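Local coordinates for sniffer CG10964-PA (Drosophila melanogaster, PDB 1SNY), which probably reduces carbonyl compounds with NADPH, as a Rossmann-fold member of the short-chain dehydrogenase/reductase family, at residues A[112-117]-A[128-133]; A[170-175]-A[191-196]; A[215-220]-A[256-261]. All coordinates share one frame; numbering follows the deposited sequence.

Contact 1: A[112-117]-A[128-133]; sequences IAPKSA and LDTLQT. With NAP (NADP nicotinamide-adenine-dinucleotide phosphate), chain B.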
loop_
_atom_site.group_PDB
_atom_site.type_symbol
_atom_site.label_atom_id
_atom_site.label_comp_id
_atom_site.label_asym_id
_atom_site.label_seq_id
_atom_site.Cartn_x
_atom_site.Cartn_y
_atom_site.Cartn_z
ATOM N N ILE A 112 8.238 -4.749 -10.263
ATOM C CA ILE A 112 9.653 -4.694 -9.922
ATOM C C ILE A 112 9.816 -4.978 -8.440
ATOM O O ILE A 112 8.906 -4.742 -7.649
ATOM C CB ILE A 112 10.278 -3.309 -10.209
ATOM C CG1 ILE A 112 9.485 -2.223 -9.487
ATOM C CG2 ILE A 112 10.341 -3.065 -11.713
ATOM C CD1 ILE A 112 10.056 -0.806 -9.631
ATOM N N ALA A 113 10.982 -5.495 -8.074
ATOM C CA ALA A 113 11.299 -5.801 -6.687
ATOM C C ALA A 113 12.749 -5.408 -6.456
ATOM O O ALA A 113 13.658 -6.042 -6.991
ATOM C CB ALA A 113 11.109 -7.292 -6.416
ATOM N N PRO A 114 12.988 -4.348 -5.670
ATOM C CA PRO A 114 14.375 -3.943 -5.425
ATOM C C PRO A 114 15.103 -4.987 -4.590
ATOM O O PRO A 114 14.486 -5.907 -4.058
ATOM C CB PRO A 114 14.217 -2.621 -4.690
ATOM C CG PRO A 114 12.958 -2.852 -3.890
ATOM C CD PRO A 114 12.050 -3.506 -4.906
ATOM N N LYS A 115 16.418 -4.843 -4.485
ATOM C CA LYS A 115 17.223 -5.771 -3.700
ATOM C C LYS A 115 16.804 -5.696 -2.239
ATOM O O LYS A 115 16.437 -4.632 -1.746
ATOM C CB LYS A 115 18.705 -5.408 -3.810
ATOM C CG LYS A 115 19.286 -5.531 -5.209
ATOM C CD LYS A 115 20.747 -5.097 -5.224
ATOM C CE LYS A 115 21.481 -5.709 -6.401
ATOM N NZ LYS A 115 21.451 -7.200 -6.305
ATOM N N SER A 116 16.859 -6.829 -1.552
ATOM C CA SER A 116 16.508 -6.893 -0.138
ATOM C C SER A 116 17.316 -5.851 0.630
ATOM O O SER A 116 18.468 -5.587 0.298
ATOM C CB SER A 116 16.818 -8.287 0.410
ATOM O OG SER A 116 16.789 -8.299 1.826
ATOM N N ALA A 117 16.709 -5.246 1.646
ATOM C CA ALA A 117 17.403 -4.240 2.444
ATOM C C ALA A 117 16.741 -4.029 3.801
ATOM O O ALA A 117 15.513 -4.012 3.915
ATOM C CB ALA A 117 17.470 -2.917 1.683
ATOM N N LEU A 128 9.295 5.041 -3.355
ATOM C CA LEU A 128 8.445 5.729 -4.317
ATOM C C LEU A 128 8.443 5.046 -5.685
ATOM O O LEU A 128 7.390 4.876 -6.292
ATOM C CB LEU A 128 8.885 7.191 -4.485
ATOM C CG LEU A 128 8.405 8.271 -3.512
ATOM C CD1 LEU A 128 6.887 8.274 -3.466
ATOM C CD2 LEU A 128 8.982 8.032 -2.134
ATOM N N ASP A 129 9.618 4.655 -6.176
ATOM C CA ASP A 129 9.695 3.999 -7.480
ATOM C C ASP A 129 8.948 2.665 -7.519
ATOM O O ASP A 129 8.276 2.340 -8.515
ATOM C CB ASP A 129 11.155 3.767 -7.883
ATOM C CG ASP A 129 11.873 5.054 -8.250
ATOM O OD1 ASP A 129 11.207 6.108 -8.346
ATOM O OD2 ASP A 129 13.104 5.003 -8.446
ATOM N N THR A 130 9.068 1.891 -6.443
ATOM C CA THR A 130 8.402 0.593 -6.391
ATOM C C THR A 130 6.897 0.822 -6.311
ATOM O O THR A 130 6.119 0.141 -6.972
ATOM C CB THR A 130 8.882 -0.234 -5.189
ATOM O OG1 THR A 130 10.283 -0.495 -5.331
ATOM C CG2 THR A 130 8.138 -1.568 -5.119
ATOM N N LEU A 131 6.493 1.792 -5.504
ATOM C CA LEU A 131 5.080 2.107 -5.384
ATOM C C LEU A 131 4.510 2.610 -6.716
ATOM O O LEU A 131 3.367 2.321 -7.062
ATOM C CB LEU A 131 4.875 3.137 -4.274
ATOM C CG LEU A 131 5.002 2.564 -2.856
ATOM C CD1 LEU A 131 5.199 3.688 -1.852
ATOM C CD2 LEU A 131 3.748 1.750 -2.514
ATOM N N GLN A 132 5.298 3.361 -7.481
ATOM C CA GLN A 132 4.790 3.857 -8.761
ATOM C C GLN A 132 4.552 2.748 -9.792
ATOM O O GLN A 132 3.514 2.715 -10.446
ATOM C CB GLN A 132 5.753 4.901 -9.350
ATOM C CG GLN A 132 5.290 5.431 -10.681
ATOM C CD GLN A 132 6.255 6.432 -11.258
ATOM O OE1 GLN A 132 7.419 6.114 -11.488
ATOM N NE2 GLN A 132 5.779 7.650 -11.489
ATOM N N THR A 133 5.503 1.833 -9.928
ATOM C CA THR A 133 5.386 0.749 -10.899
ATOM C C THR A 133 4.457 -0.394 -10.478
ATOM O O THR A 133 3.691 -0.911 -11.294
ATOM C CB THR A 133 6.770 0.135 -11.217
ATOM O OG1 THR A 133 7.580 1.099 -11.903
ATOM C CG2 THR A 133 6.616 -1.110 -12.085
HETATM P PA NAP B . 10.681 -10.203 -13.897
HETATM O O1A NAP B . 11.562 -9.256 -13.340
HETATM O O2A NAP B . 11.091 -11.482 -14.597
HETATM O O5B NAP B . 9.701 -9.480 -14.933
HETATM C C5B NAP B . 9.145 -8.180 -14.603
HETATM C C4B NAP B . 8.489 -7.779 -15.961
HETATM O O4B NAP B . 7.855 -6.435 -15.742
HETATM C C3B NAP B . 9.488 -7.520 -17.133
HETATM O O3B NAP B . 8.832 -7.945 -18.338
HETATM C C2B NAP B . 9.727 -6.028 -17.048
HETATM O O2B NAP B . 10.233 -5.396 -18.217
HETATM C C1B NAP B . 8.328 -5.491 -16.672
HETATM N N9A NAP B . 8.463 -4.143 -16.146
HETATM C C8A NAP B . 9.082 -3.641 -15.019
HETATM N N7A NAP B . 8.994 -2.322 -14.895
HETATM C C5A NAP B . 8.270 -1.946 -16.016
HETATM C C6A NAP B . 7.860 -0.670 -16.444
HETATM N N6A NAP B . 8.095 0.517 -15.829
HETATM N N1A NAP B . 7.124 -0.606 -17.642
HETATM C C2A NAP B . 6.818 -1.768 -18.372
HETATM N N3A NAP B . 7.215 -3.036 -17.973
HETATM C C4A NAP B . 7.938 -3.073 -16.790
HETATM O O3 NAP B . 9.672 -10.679 -12.779
HETATM P PN NAP B . 8.503 -11.735 -12.754
HETATM O O1N NAP B . 8.806 -12.813 -11.799
HETATM O O2N NAP B . 8.270 -12.137 -14.167
HETATM O O5D NAP B . 7.309 -10.887 -12.150
HETATM C C5D NAP B . 5.989 -10.910 -12.794
HETATM C C4D NAP B . 4.968 -10.401 -11.793
HETATM O O4D NAP B . 4.732 -11.412 -10.779
HETATM C C3D NAP B . 5.371 -9.117 -10.998
HETATM O O3D NAP B . 4.240 -8.224 -10.859
HETATM C C2D NAP B . 5.868 -9.685 -9.678
HETATM O O2D NAP B . 5.848 -8.753 -8.620
HETATM C C1D NAP B . 4.941 -10.819 -9.455
HETATM N N1N NAP B . 5.433 -11.952 -8.640
HETATM C C2N NAP B . 6.553 -12.782 -8.968
HETATM C C3N NAP B . 6.876 -13.815 -8.075
HETATM C C7N NAP B . 8.066 -14.736 -8.377
HETATM O O7N NAP B . 8.291 -15.613 -7.564
HETATM N N7N NAP B . 8.789 -14.577 -9.453
HETATM C C4N NAP B . 6.098 -14.043 -6.850
HETATM C C5N NAP B . 5.001 -13.189 -6.582
HETATM C C6N NAP B . 4.653 -12.136 -7.467
HETATM P P2B NAP B . 11.836 -5.196 -18.509
HETATM O O1X NAP B . 12.332 -6.546 -19.037
HETATM O O2X NAP B . 11.804 -4.120 -19.542
HETATM O O3X NAP B . 12.498 -4.831 -17.188
#
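Ile112 lays its CG1–CD1 branch across the side chain of Thr133, the two crossing at about a right angle, so that one residue packs against both a helix and a cofactor. The branch ends where CD1 lies 3.8 Å from Thr133 CB, close to the peptide oxygen of Asp129 and to CA of Thr130, so that the methyl rests on the backbone of helix 124-155 as well as on the threonine. The other branch serves the dinucleotide: Ile112 CG2 comes within 3.5 Å of N7A of the NADP adenine, beside the N7A–C8A bond. This division of labour follows from a first torsion that sets CG1 between the backbone N and the carbonyl carbon (chi1 55°), leaving CG2 beside the backbone N. Thr133 adds its methyl to the same wall, with CG2 3.9 Å from N7A of the adenine.

One turn back along the helix, Thr130 and Pro114 meet tip to tip, the ring carbon CD of Pro114 standing 3.5 Å from Thr130 OG1. That hydroxyl is hydrogen-bonded to the peptide oxygen of Glu126, and its contact with the proline ring is one of packing. A polar tie of the loop to the helix comes from just beyond the segment, where Asn134 ND2 hydrogen-bonds to the carbonyl oxygen of Ile112. The helix also meets the second subunit, where Leu128 and Leu131 pack on its Val136, while Thr130 also touches Ala188 and Ser192 of helix 187-207. The arrangement is characteristic of the adenine side of the short-chain dehydrogenase/reductase cofactor site, where the chain leaves the Asn-Asn-Ala-Gly motif ending at Gly111 and settles against the long helix that follows.

Contact 2: A[170-175]-A[191-196]; sequences NMSSIL and TSKSAL. With NAP (NADP nicotinamide-adenine-dinucleotide phosphate), chain B.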
loop_
_atom_site.group_PDB
_atom_site.type_symbol
_atom_site.label_atom_id
_atom_site.label_comp_id
_atom_site.label_asym_id
_atom_site.label_seq_id
_atom_site.Cartn_x
_atom_site.Cartn_y
_atom_site.Cartn_z
ATOM N N ASN A 170 -4.740 -8.618 -11.270
ATOM C CA ASN A 170 -3.547 -7.928 -10.800
ATOM C C ASN A 170 -2.566 -8.924 -10.227
ATOM O O ASN A 170 -2.857 -9.594 -9.235
ATOM C CB ASN A 170 -3.889 -6.902 -9.720
ATOM C CG ASN A 170 -4.689 -5.737 -10.263
ATOM O OD1 ASN A 170 -4.395 -5.222 -11.344
ATOM N ND2 ASN A 170 -5.699 -5.313 -9.517
HETATM N N MSE A 171 -1.405 -9.028 -10.849
HETATM C CA MSE A 171 -0.413 -9.955 -10.348
HETATM C C MSE A 171 0.128 -9.386 -9.051
HETATM O O MSE A 171 0.798 -8.358 -9.049
HETATM C CB MSE A 171 0.719 -10.146 -11.357
HETATM C CG MSE A 171 1.549 -11.391 -11.081
HETATM SE SE MSE A 171 0.607 -13.070 -11.371
HETATM C CE MSE A 171 -1.228 -12.616 -10.983
ATOM N N SER A 172 -0.193 -10.044 -7.941
ATOM C CA SER A 172 0.258 -9.584 -6.632
ATOM C C SER A 172 1.332 -10.527 -6.101
ATOM O O SER A 172 2.033 -11.152 -6.876
ATOM C CB SER A 172 -0.935 -9.518 -5.667
ATOM O OG SER A 172 -0.582 -8.878 -4.449
ATOM N N SER A 173 1.458 -10.635 -4.783
ATOM C CA SER A 173 2.460 -11.513 -4.174
ATOM C C SER A 173 2.064 -11.892 -2.753
ATOM O O SER A 173 1.422 -11.106 -2.067
ATOM C CB SER A 173 3.823 -10.826 -4.129
ATOM O OG SER A 173 4.696 -11.524 -3.251
ATOM N N ILE A 174 2.452 -13.090 -2.311
ATOM C CA ILE A 174 2.111 -13.529 -0.957
ATOM C C ILE A 174 2.803 -12.617 0.054
ATOM O O ILE A 174 2.368 -12.498 1.200
ATOM C CB ILE A 174 2.536 -15.002 -0.707
ATOM C CG1 ILE A 174 1.954 -15.504 0.618
ATOM C CG2 ILE A 174 4.047 -15.109 -0.652
ATOM C CD1 ILE A 174 0.445 -15.664 0.631
ATOM N N LEU A 175 3.879 -11.966 -0.377
ATOM C CA LEU A 175 4.609 -11.050 0.498
ATOM C C LEU A 175 3.736 -9.832 0.768
ATOM O O LEU A 175 4.022 -9.028 1.657
ATOM C CB LEU A 175 5.928 -10.617 -0.143
ATOM C CG LEU A 175 6.942 -11.723 -0.458
ATOM C CD1 LEU A 175 8.196 -11.115 -1.055
ATOM C CD2 LEU A 175 7.285 -12.482 0.809
ATOM N N THR A 191 4.862 -3.074 0.735
ATOM C CA THR A 191 3.891 -1.995 0.736
ATOM C C THR A 191 3.193 -1.849 -0.609
ATOM O O THR A 191 1.993 -1.565 -0.665
ATOM C CB THR A 191 4.527 -0.630 1.115
ATOM O OG1 THR A 191 5.598 -0.325 0.212
ATOM C CG2 THR A 191 5.047 -0.665 2.540
ATOM N N SER A 192 3.938 -2.024 -1.701
ATOM C CA SER A 192 3.348 -1.877 -3.020
ATOM C C SER A 192 2.363 -2.968 -3.375
ATOM O O SER A 192 1.377 -2.710 -4.047
ATOM C CB SER A 192 4.434 -1.815 -4.115
ATOM O OG SER A 192 5.043 -3.083 -4.349
ATOM N N LYS A 193 2.627 -4.192 -2.928
ATOM C CA LYS A 193 1.719 -5.295 -3.239
ATOM C C LYS A 193 0.504 -5.275 -2.309
ATOM O O LYS A 193 -0.591 -5.630 -2.728
ATOM C CB LYS A 193 2.468 -6.636 -3.168
ATOM C CG LYS A 193 3.536 -6.809 -4.249
ATOM C CD LYS A 193 2.950 -6.714 -5.666
ATOM C CE LYS A 193 3.897 -7.338 -6.691
ATOM N NZ LYS A 193 3.325 -7.339 -8.068
ATOM N N SER A 194 0.683 -4.867 -1.051
ATOM C CA SER A 194 -0.472 -4.766 -0.160
ATOM C C SER A 194 -1.322 -3.615 -0.675
ATOM O O SER A 194 -2.544 -3.645 -0.587
ATOM C CB SER A 194 -0.059 -4.501 1.304
ATOM O OG SER A 194 0.594 -5.625 1.845
ATOM N N ALA A 195 -0.677 -2.584 -1.224
ATOM C CA ALA A 195 -1.424 -1.461 -1.770
ATOM C C ALA A 195 -2.188 -1.904 -3.021
ATOM O O ALA A 195 -3.322 -1.485 -3.238
ATOM C CB ALA A 195 -0.467 -0.295 -2.117
ATOM N N LEU A 196 -1.555 -2.728 -3.856
ATOM C CA LEU A 196 -2.198 -3.233 -5.070
ATOM C C LEU A 196 -3.432 -4.032 -4.658
ATOM O O LEU A 196 -4.479 -3.929 -5.276
ATOM C CB LEU A 196 -1.243 -4.141 -5.846
ATOM C CG LEU A 196 -1.769 -4.773 -7.137
ATOM C CD1 LEU A 196 -2.126 -3.679 -8.141
ATOM C CD2 LEU A 196 -0.723 -5.728 -7.696
HETATM P PA NAP B . 10.681 -10.203 -13.897
HETATM O O1A NAP B . 11.562 -9.256 -13.340
HETATM O O2A NAP B . 11.091 -11.482 -14.597
HETATM O O5B NAP B . 9.701 -9.480 -14.933
HETATM C C5B NAP B . 9.145 -8.180 -14.603
HETATM C C4B NAP B . 8.489 -7.779 -15.961
HETATM O O4B NAP B . 7.855 -6.435 -15.742
HETATM C C3B NAP B . 9.488 -7.520 -17.133
HETATM O O3B NAP B . 8.832 -7.945 -18.338
HETATM C C2B NAP B . 9.727 -6.028 -17.048
HETATM O O2B NAP B . 10.233 -5.396 -18.217
HETATM C C1B NAP B . 8.328 -5.491 -16.672
HETATM N N9A NAP B . 8.463 -4.143 -16.146
HETATM C C8A NAP B . 9.082 -3.641 -15.019
HETATM N N7A NAP B . 8.994 -2.322 -14.895
HETATM C C5A NAP B . 8.270 -1.946 -16.016
HETATM C C6A NAP B . 7.860 -0.670 -16.444
HETATM N N6A NAP B . 8.095 0.517 -15.829
HETATM N N1A NAP B . 7.124 -0.606 -17.642
HETATM C C2A NAP B . 6.818 -1.768 -18.372
HETATM N N3A NAP B . 7.215 -3.036 -17.973
HETATM C C4A NAP B . 7.938 -3.073 -16.790
HETATM O O3 NAP B . 9.672 -10.679 -12.779
HETATM P PN NAP B . 8.503 -11.735 -12.754
HETATM O O1N NAP B . 8.806 -12.813 -11.799
HETATM O O2N NAP B . 8.270 -12.137 -14.167
HETATM O O5D NAP B . 7.309 -10.887 -12.150
HETATM C C5D NAP B . 5.989 -10.910 -12.794
HETATM C C4D NAP B . 4.968 -10.401 -11.793
HETATM O O4D NAP B . 4.732 -11.412 -10.779
HETATM C C3D NAP B . 5.371 -9.117 -10.998
HETATM O O3D NAP B . 4.240 -8.224 -10.859
HETATM C C2D NAP B . 5.868 -9.685 -9.678
HETATM O O2D NAP B . 5.848 -8.753 -8.620
HETATM C C1D NAP B . 4.941 -10.819 -9.455
HETATM N N1N NAP B . 5.433 -11.952 -8.640
HETATM C C2N NAP B . 6.553 -12.782 -8.968
HETATM C C3N NAP B . 6.876 -13.815 -8.075
HETATM C C7N NAP B . 8.066 -14.736 -8.377
HETATM O O7N NAP B . 8.291 -15.613 -7.564
HETATM N N7N NAP B . 8.789 -14.577 -9.453
HETATM C C4N NAP B . 6.098 -14.043 -6.850
HETATM C C5N NAP B . 5.001 -13.189 -6.582
HETATM C C6N NAP B . 4.653 -12.136 -7.467
HETATM P P2B NAP B . 11.836 -5.196 -18.509
HETATM O O1X NAP B . 12.332 -6.546 -19.037
HETATM O O2X NAP B . 11.804 -4.120 -19.542
HETATM O O3X NAP B . 12.498 -4.831 -17.188
HETATM O O HOH W 1 2.725 -7.025 3.247
#
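The Tyr-x-x-x-Lys motif of the short-chain dehydrogenases/reductases, here Tyr189 and Lys193, is anchored by a grip of Lys193 on strand 167-171. Its NZ donates to the carbonyl oxygen of Met171, a selenomethionine in this crystal, over 2.9 Å, approaching 30° out of the carbonyl plane. The same nitrogen turns to the nicotinamide ribose, giving 3.1 Å from Lys193 NZ to NADP O3D and a weak bond to O2D. Peptide oxygen and two ribose hydroxyls thus fix the end of a chain that bends once, at chi2 (-59°), before running out extended past Ser172 and Ser173. In this Rossmann fold the strand's end and the helix that returns beside it clasp the ribose, and Tyr189 OH adds another bond to the cofactor.

One helical turn on from the lysine, Leu196 lays both methyls against Asn170, CD1 lying 3.9 Å from Asn170 CG, with Leu196 CD2 also 3.3 Å from Met171 O. The amide of Asn170 is held by Asn108 and Thr200. Ser173 brings CB to 3.6 Å from C5N of the nicotinamide, while its OG accepts from Leu175 N in an ST turn, and a water bridges Leu175 O to Ser194 OG.

Contact 3: A[215-220]-A[256-261]; sequences VSLHPG and GFVNYD. With NAP (NADP nicotinamide-adenine-dinucleotide phosphate), chain B.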
loop_
_atom_site.group_PDB
_atom_site.type_symbol
_atom_site.label_atom_id
_atom_site.label_comp_id
_atom_site.label_asym_id
_atom_site.label_seq_id
_atom_site.Cartn_x
_atom_site.Cartn_y
_atom_site.Cartn_z
ATOM N N VAL A 215 -9.325 -9.426 -9.449
ATOM C CA VAL A 215 -8.729 -10.276 -8.442
ATOM C C VAL A 215 -7.230 -10.088 -8.409
ATOM O O VAL A 215 -6.613 -9.758 -9.426
ATOM C CB VAL A 215 -8.991 -11.783 -8.731
ATOM C CG1 VAL A 215 -10.487 -12.046 -8.908
ATOM C CG2 VAL A 215 -8.223 -12.206 -9.972
ATOM N N SER A 216 -6.652 -10.279 -7.229
ATOM C CA SER A 216 -5.209 -10.220 -7.077
ATOM C C SER A 216 -4.790 -11.678 -7.095
ATOM O O SER A 216 -5.463 -12.531 -6.506
ATOM C CB SER A 216 -4.809 -9.606 -5.737
ATOM O OG SER A 216 -4.956 -8.200 -5.759
ATOM N N LEU A 217 -3.687 -11.976 -7.759
ATOM C CA LEU A 217 -3.247 -13.353 -7.825
ATOM C C LEU A 217 -1.755 -13.496 -7.574
ATOM O O LEU A 217 -0.935 -12.774 -8.138
ATOM C CB LEU A 217 -3.634 -13.954 -9.193
ATOM C CG LEU A 217 -3.355 -15.442 -9.446
ATOM C CD1 LEU A 217 -4.413 -16.003 -10.386
ATOM C CD2 LEU A 217 -1.963 -15.634 -10.026
ATOM N N HIS A 218 -1.420 -14.426 -6.688
ATOM C CA HIS A 218 -0.039 -14.732 -6.357
ATOM C C HIS A 218 0.293 -15.924 -7.242
ATOM O O HIS A 218 -0.383 -16.950 -7.183
ATOM C CB HIS A 218 0.079 -15.118 -4.879
ATOM C CG HIS A 218 1.403 -15.713 -4.513
ATOM N ND1 HIS A 218 2.594 -15.042 -4.681
ATOM C CD2 HIS A 218 1.723 -16.923 -3.994
ATOM C CE1 HIS A 218 3.591 -15.812 -4.282
ATOM N NE2 HIS A 218 3.090 -16.959 -3.860
ATOM N N PRO A 219 1.326 -15.800 -8.084
ATOM C CA PRO A 219 1.742 -16.866 -8.994
ATOM C C PRO A 219 2.563 -17.952 -8.315
ATOM O O PRO A 219 3.075 -18.854 -8.977
ATOM C CB PRO A 219 2.552 -16.108 -10.037
ATOM C CG PRO A 219 3.266 -15.093 -9.179
ATOM C CD PRO A 219 2.161 -14.596 -8.275
ATOM N N GLY A 220 2.667 -17.871 -6.994
ATOM C CA GLY A 220 3.469 -18.829 -6.257
ATOM C C GLY A 220 4.904 -18.353 -6.381
ATOM O O GLY A 220 5.156 -17.342 -7.040
ATOM N N GLY A 256 -11.194 -10.906 -4.665
ATOM C CA GLY A 256 -10.384 -11.726 -3.788
ATOM C C GLY A 256 -8.905 -11.806 -4.094
ATOM O O GLY A 256 -8.417 -11.314 -5.110
ATOM N N PHE A 257 -8.195 -12.450 -3.182
ATOM C CA PHE A 257 -6.766 -12.651 -3.273
ATOM C C PHE A 257 -6.619 -14.163 -3.361
ATOM O O PHE A 257 -6.963 -14.894 -2.420
ATOM C CB PHE A 257 -6.115 -12.087 -2.008
ATOM C CG PHE A 257 -4.615 -12.100 -2.011
ATOM C CD1 PHE A 257 -3.890 -12.283 -3.189
ATOM C CD2 PHE A 257 -3.918 -11.888 -0.819
ATOM C CE1 PHE A 257 -2.495 -12.256 -3.179
ATOM C CE2 PHE A 257 -2.530 -11.858 -0.793
ATOM C CZ PHE A 257 -1.807 -12.043 -1.979
ATOM N N VAL A 258 -6.148 -14.643 -4.503
ATOM C CA VAL A 258 -6.009 -16.077 -4.679
ATOM C C VAL A 258 -4.615 -16.541 -5.064
ATOM O O VAL A 258 -3.834 -15.814 -5.685
ATOM C CB VAL A 258 -7.008 -16.607 -5.736
ATOM C CG1 VAL A 258 -8.413 -16.124 -5.412
ATOM C CG2 VAL A 258 -6.591 -16.154 -7.122
ATOM N N ASN A 259 -4.323 -17.775 -4.677
ATOM C CA ASN A 259 -3.056 -18.424 -4.962
ATOM C C ASN A 259 -3.094 -18.841 -6.440
ATOM O O ASN A 259 -4.140 -18.742 -7.089
ATOM C CB ASN A 259 -2.920 -19.637 -4.031
ATOM C CG ASN A 259 -1.515 -20.208 -3.998
ATOM O OD1 ASN A 259 -0.530 -19.471 -4.060
ATOM N ND2 ASN A 259 -1.417 -21.536 -3.874
ATOM N N TYR A 260 -1.968 -19.297 -6.977
ATOM C CA TYR A 260 -1.916 -19.685 -8.386
ATOM C C TYR A 260 -2.822 -20.864 -8.739
ATOM O O TYR A 260 -3.140 -21.076 -9.911
ATOM C CB TYR A 260 -0.475 -19.996 -8.789
ATOM C CG TYR A 260 0.111 -21.204 -8.100
ATOM C CD1 TYR A 260 -0.119 -22.489 -8.590
ATOM C CD2 TYR A 260 0.898 -21.062 -6.964
ATOM C CE1 TYR A 260 0.427 -23.605 -7.965
ATOM C CE2 TYR A 260 1.448 -22.170 -6.330
ATOM C CZ TYR A 260 1.209 -23.439 -6.837
ATOM O OH TYR A 260 1.769 -24.538 -6.226
ATOM N N ASP A 261 -3.235 -21.623 -7.728
ATOM C CA ASP A 261 -4.114 -22.768 -7.945
ATOM C C ASP A 261 -5.536 -22.439 -7.514
ATOM O O ASP A 261 -6.383 -23.330 -7.401
ATOM C CB ASP A 261 -3.623 -23.992 -7.169
ATOM C CG ASP A 261 -3.771 -23.832 -5.670
ATOM O OD1 ASP A 261 -3.896 -24.869 -4.981
ATOM O OD2 ASP A 261 -3.756 -22.681 -5.174
HETATM P PA NAP B . 10.681 -10.203 -13.897
HETATM O O1A NAP B . 11.562 -9.256 -13.340
HETATM O O2A NAP B . 11.091 -11.482 -14.597
HETATM O O5B NAP B . 9.701 -9.480 -14.933
HETATM C C5B NAP B . 9.145 -8.180 -14.603
HETATM C C4B NAP B . 8.489 -7.779 -15.961
HETATM O O4B NAP B . 7.855 -6.435 -15.742
HETATM C C3B NAP B . 9.488 -7.520 -17.133
HETATM O O3B NAP B . 8.832 -7.945 -18.338
HETATM C C2B NAP B . 9.727 -6.028 -17.048
HETATM O O2B NAP B . 10.233 -5.396 -18.217
HETATM C C1B NAP B . 8.328 -5.491 -16.672
HETATM N N9A NAP B . 8.463 -4.143 -16.146
HETATM C C8A NAP B . 9.082 -3.641 -15.019
HETATM N N7A NAP B . 8.994 -2.322 -14.895
HETATM C C5A NAP B . 8.270 -1.946 -16.016
HETATM C C6A NAP B . 7.860 -0.670 -16.444
HETATM N N6A NAP B . 8.095 0.517 -15.829
HETATM N N1A NAP B . 7.124 -0.606 -17.642
HETATM C C2A NAP B . 6.818 -1.768 -18.372
HETATM N N3A NAP B . 7.215 -3.036 -17.973
HETATM C C4A NAP B . 7.938 -3.073 -16.790
HETATM O O3 NAP B . 9.672 -10.679 -12.779
HETATM P PN NAP B . 8.503 -11.735 -12.754
HETATM O O1N NAP B . 8.806 -12.813 -11.799
HETATM O O2N NAP B . 8.270 -12.137 -14.167
HETATM O O5D NAP B . 7.309 -10.887 -12.150
HETATM C C5D NAP B . 5.989 -10.910 -12.794
HETATM C C4D NAP B . 4.968 -10.401 -11.793
HETATM O O4D NAP B . 4.732 -11.412 -10.779
HETATM C C3D NAP B . 5.371 -9.117 -10.998
HETATM O O3D NAP B . 4.240 -8.224 -10.859
HETATM C C2D NAP B . 5.868 -9.685 -9.678
HETATM O O2D NAP B . 5.848 -8.753 -8.620
HETATM C C1D NAP B . 4.941 -10.819 -9.455
HETATM N N1N NAP B . 5.433 -11.952 -8.640
HETATM C C2N NAP B . 6.553 -12.782 -8.968
HETATM C C3N NAP B . 6.876 -13.815 -8.075
HETATM C C7N NAP B . 8.066 -14.736 -8.377
HETATM O O7N NAP B . 8.291 -15.613 -7.564
HETATM N N7N NAP B . 8.789 -14.577 -9.453
HETATM C C4N NAP B . 6.098 -14.043 -6.850
HETATM C C5N NAP B . 5.001 -13.189 -6.582
HETATM C C6N NAP B . 4.653 -12.136 -7.467
HETATM P P2B NAP B . 11.836 -5.196 -18.509
HETATM O O1X NAP B . 12.332 -6.546 -19.037
HETATM O O2X NAP B . 11.804 -4.120 -19.542
HETATM O O3X NAP B . 12.498 -4.831 -17.188
#
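Three backbone hydrogen bonds form the first shell, lacing the two segments as neighbouring parallel strands. Ser216 takes both roles: its N donates to Gly256 O at 2.9 Å, and its O receives Val258 N at 3.0 Å. His218 N then donates to Val258 O, also at 3.0 Å, carrying the ladder past the end of strand 213-217. On one face of the sheet Leu217 CD1 meets Val258 CG2 at 3.9 Å, the side chains crossing obliquely; Leu217 also packs on Ile242 and Ile246 of helix 235-248. On the other face Ser216 and Phe257 pair, and the peptide oxygen of Ser216 lies in the plane of the phenyl ring, at its edge.

Beyond the strands the contact is shaped by flat groups. The His218 ring and the Asn259 amide run side by side, their planes 18° apart, with His218 CD2 3.4 Å from Asn259 OD1. Gly220 N sits over the centre of one face of that imidazole, 3.2 Å above its plane. Tyr260, whose CG is wedged between its backbone N and carbonyl carbon (chi1 66°), swings its ring back toward this turn until CD2 is 3.5 Å from Gly220 CA.

Further out, Thr200 and Asn197 hold Ser216 OG in the strand, and Ser238 of helix 235-248 holds Pro219 O in the turn. In this turn Pro219 CD lies 3.6 Å from C5N of the nicotinamide, and Gly220 O lies near C4N. This is the last beta-alpha-beta unit of the Rossmann sheet, ending in the Pro-Gly turn that short-chain dehydrogenases/reductases place against the nicotinamide.

The three contacts illustrate how one cofactor is met by different chemistry along its length. Contact 1, partly buried, meets the adenine mainly through aliphatic packing; contact 2, buried, grips the ribose with a lysine and also touches the nicotinamide, which contact 3, also buried and joined by backbone bonds between strands, borders from its Pro-Gly turn. Contacts 1 and 2 touch where helices 124-155 and 187-207 pack, with Thr130 CG2 3.5 Å from Ser192 OG, and both reach the second subunit. No residue of contact 3 touches that subunit, but it shares the sheet with contact 2, strands 167-171 and 213-217 being adjacent. Contacts 1 and 3 do not touch, their centres lying about 20 Å apart.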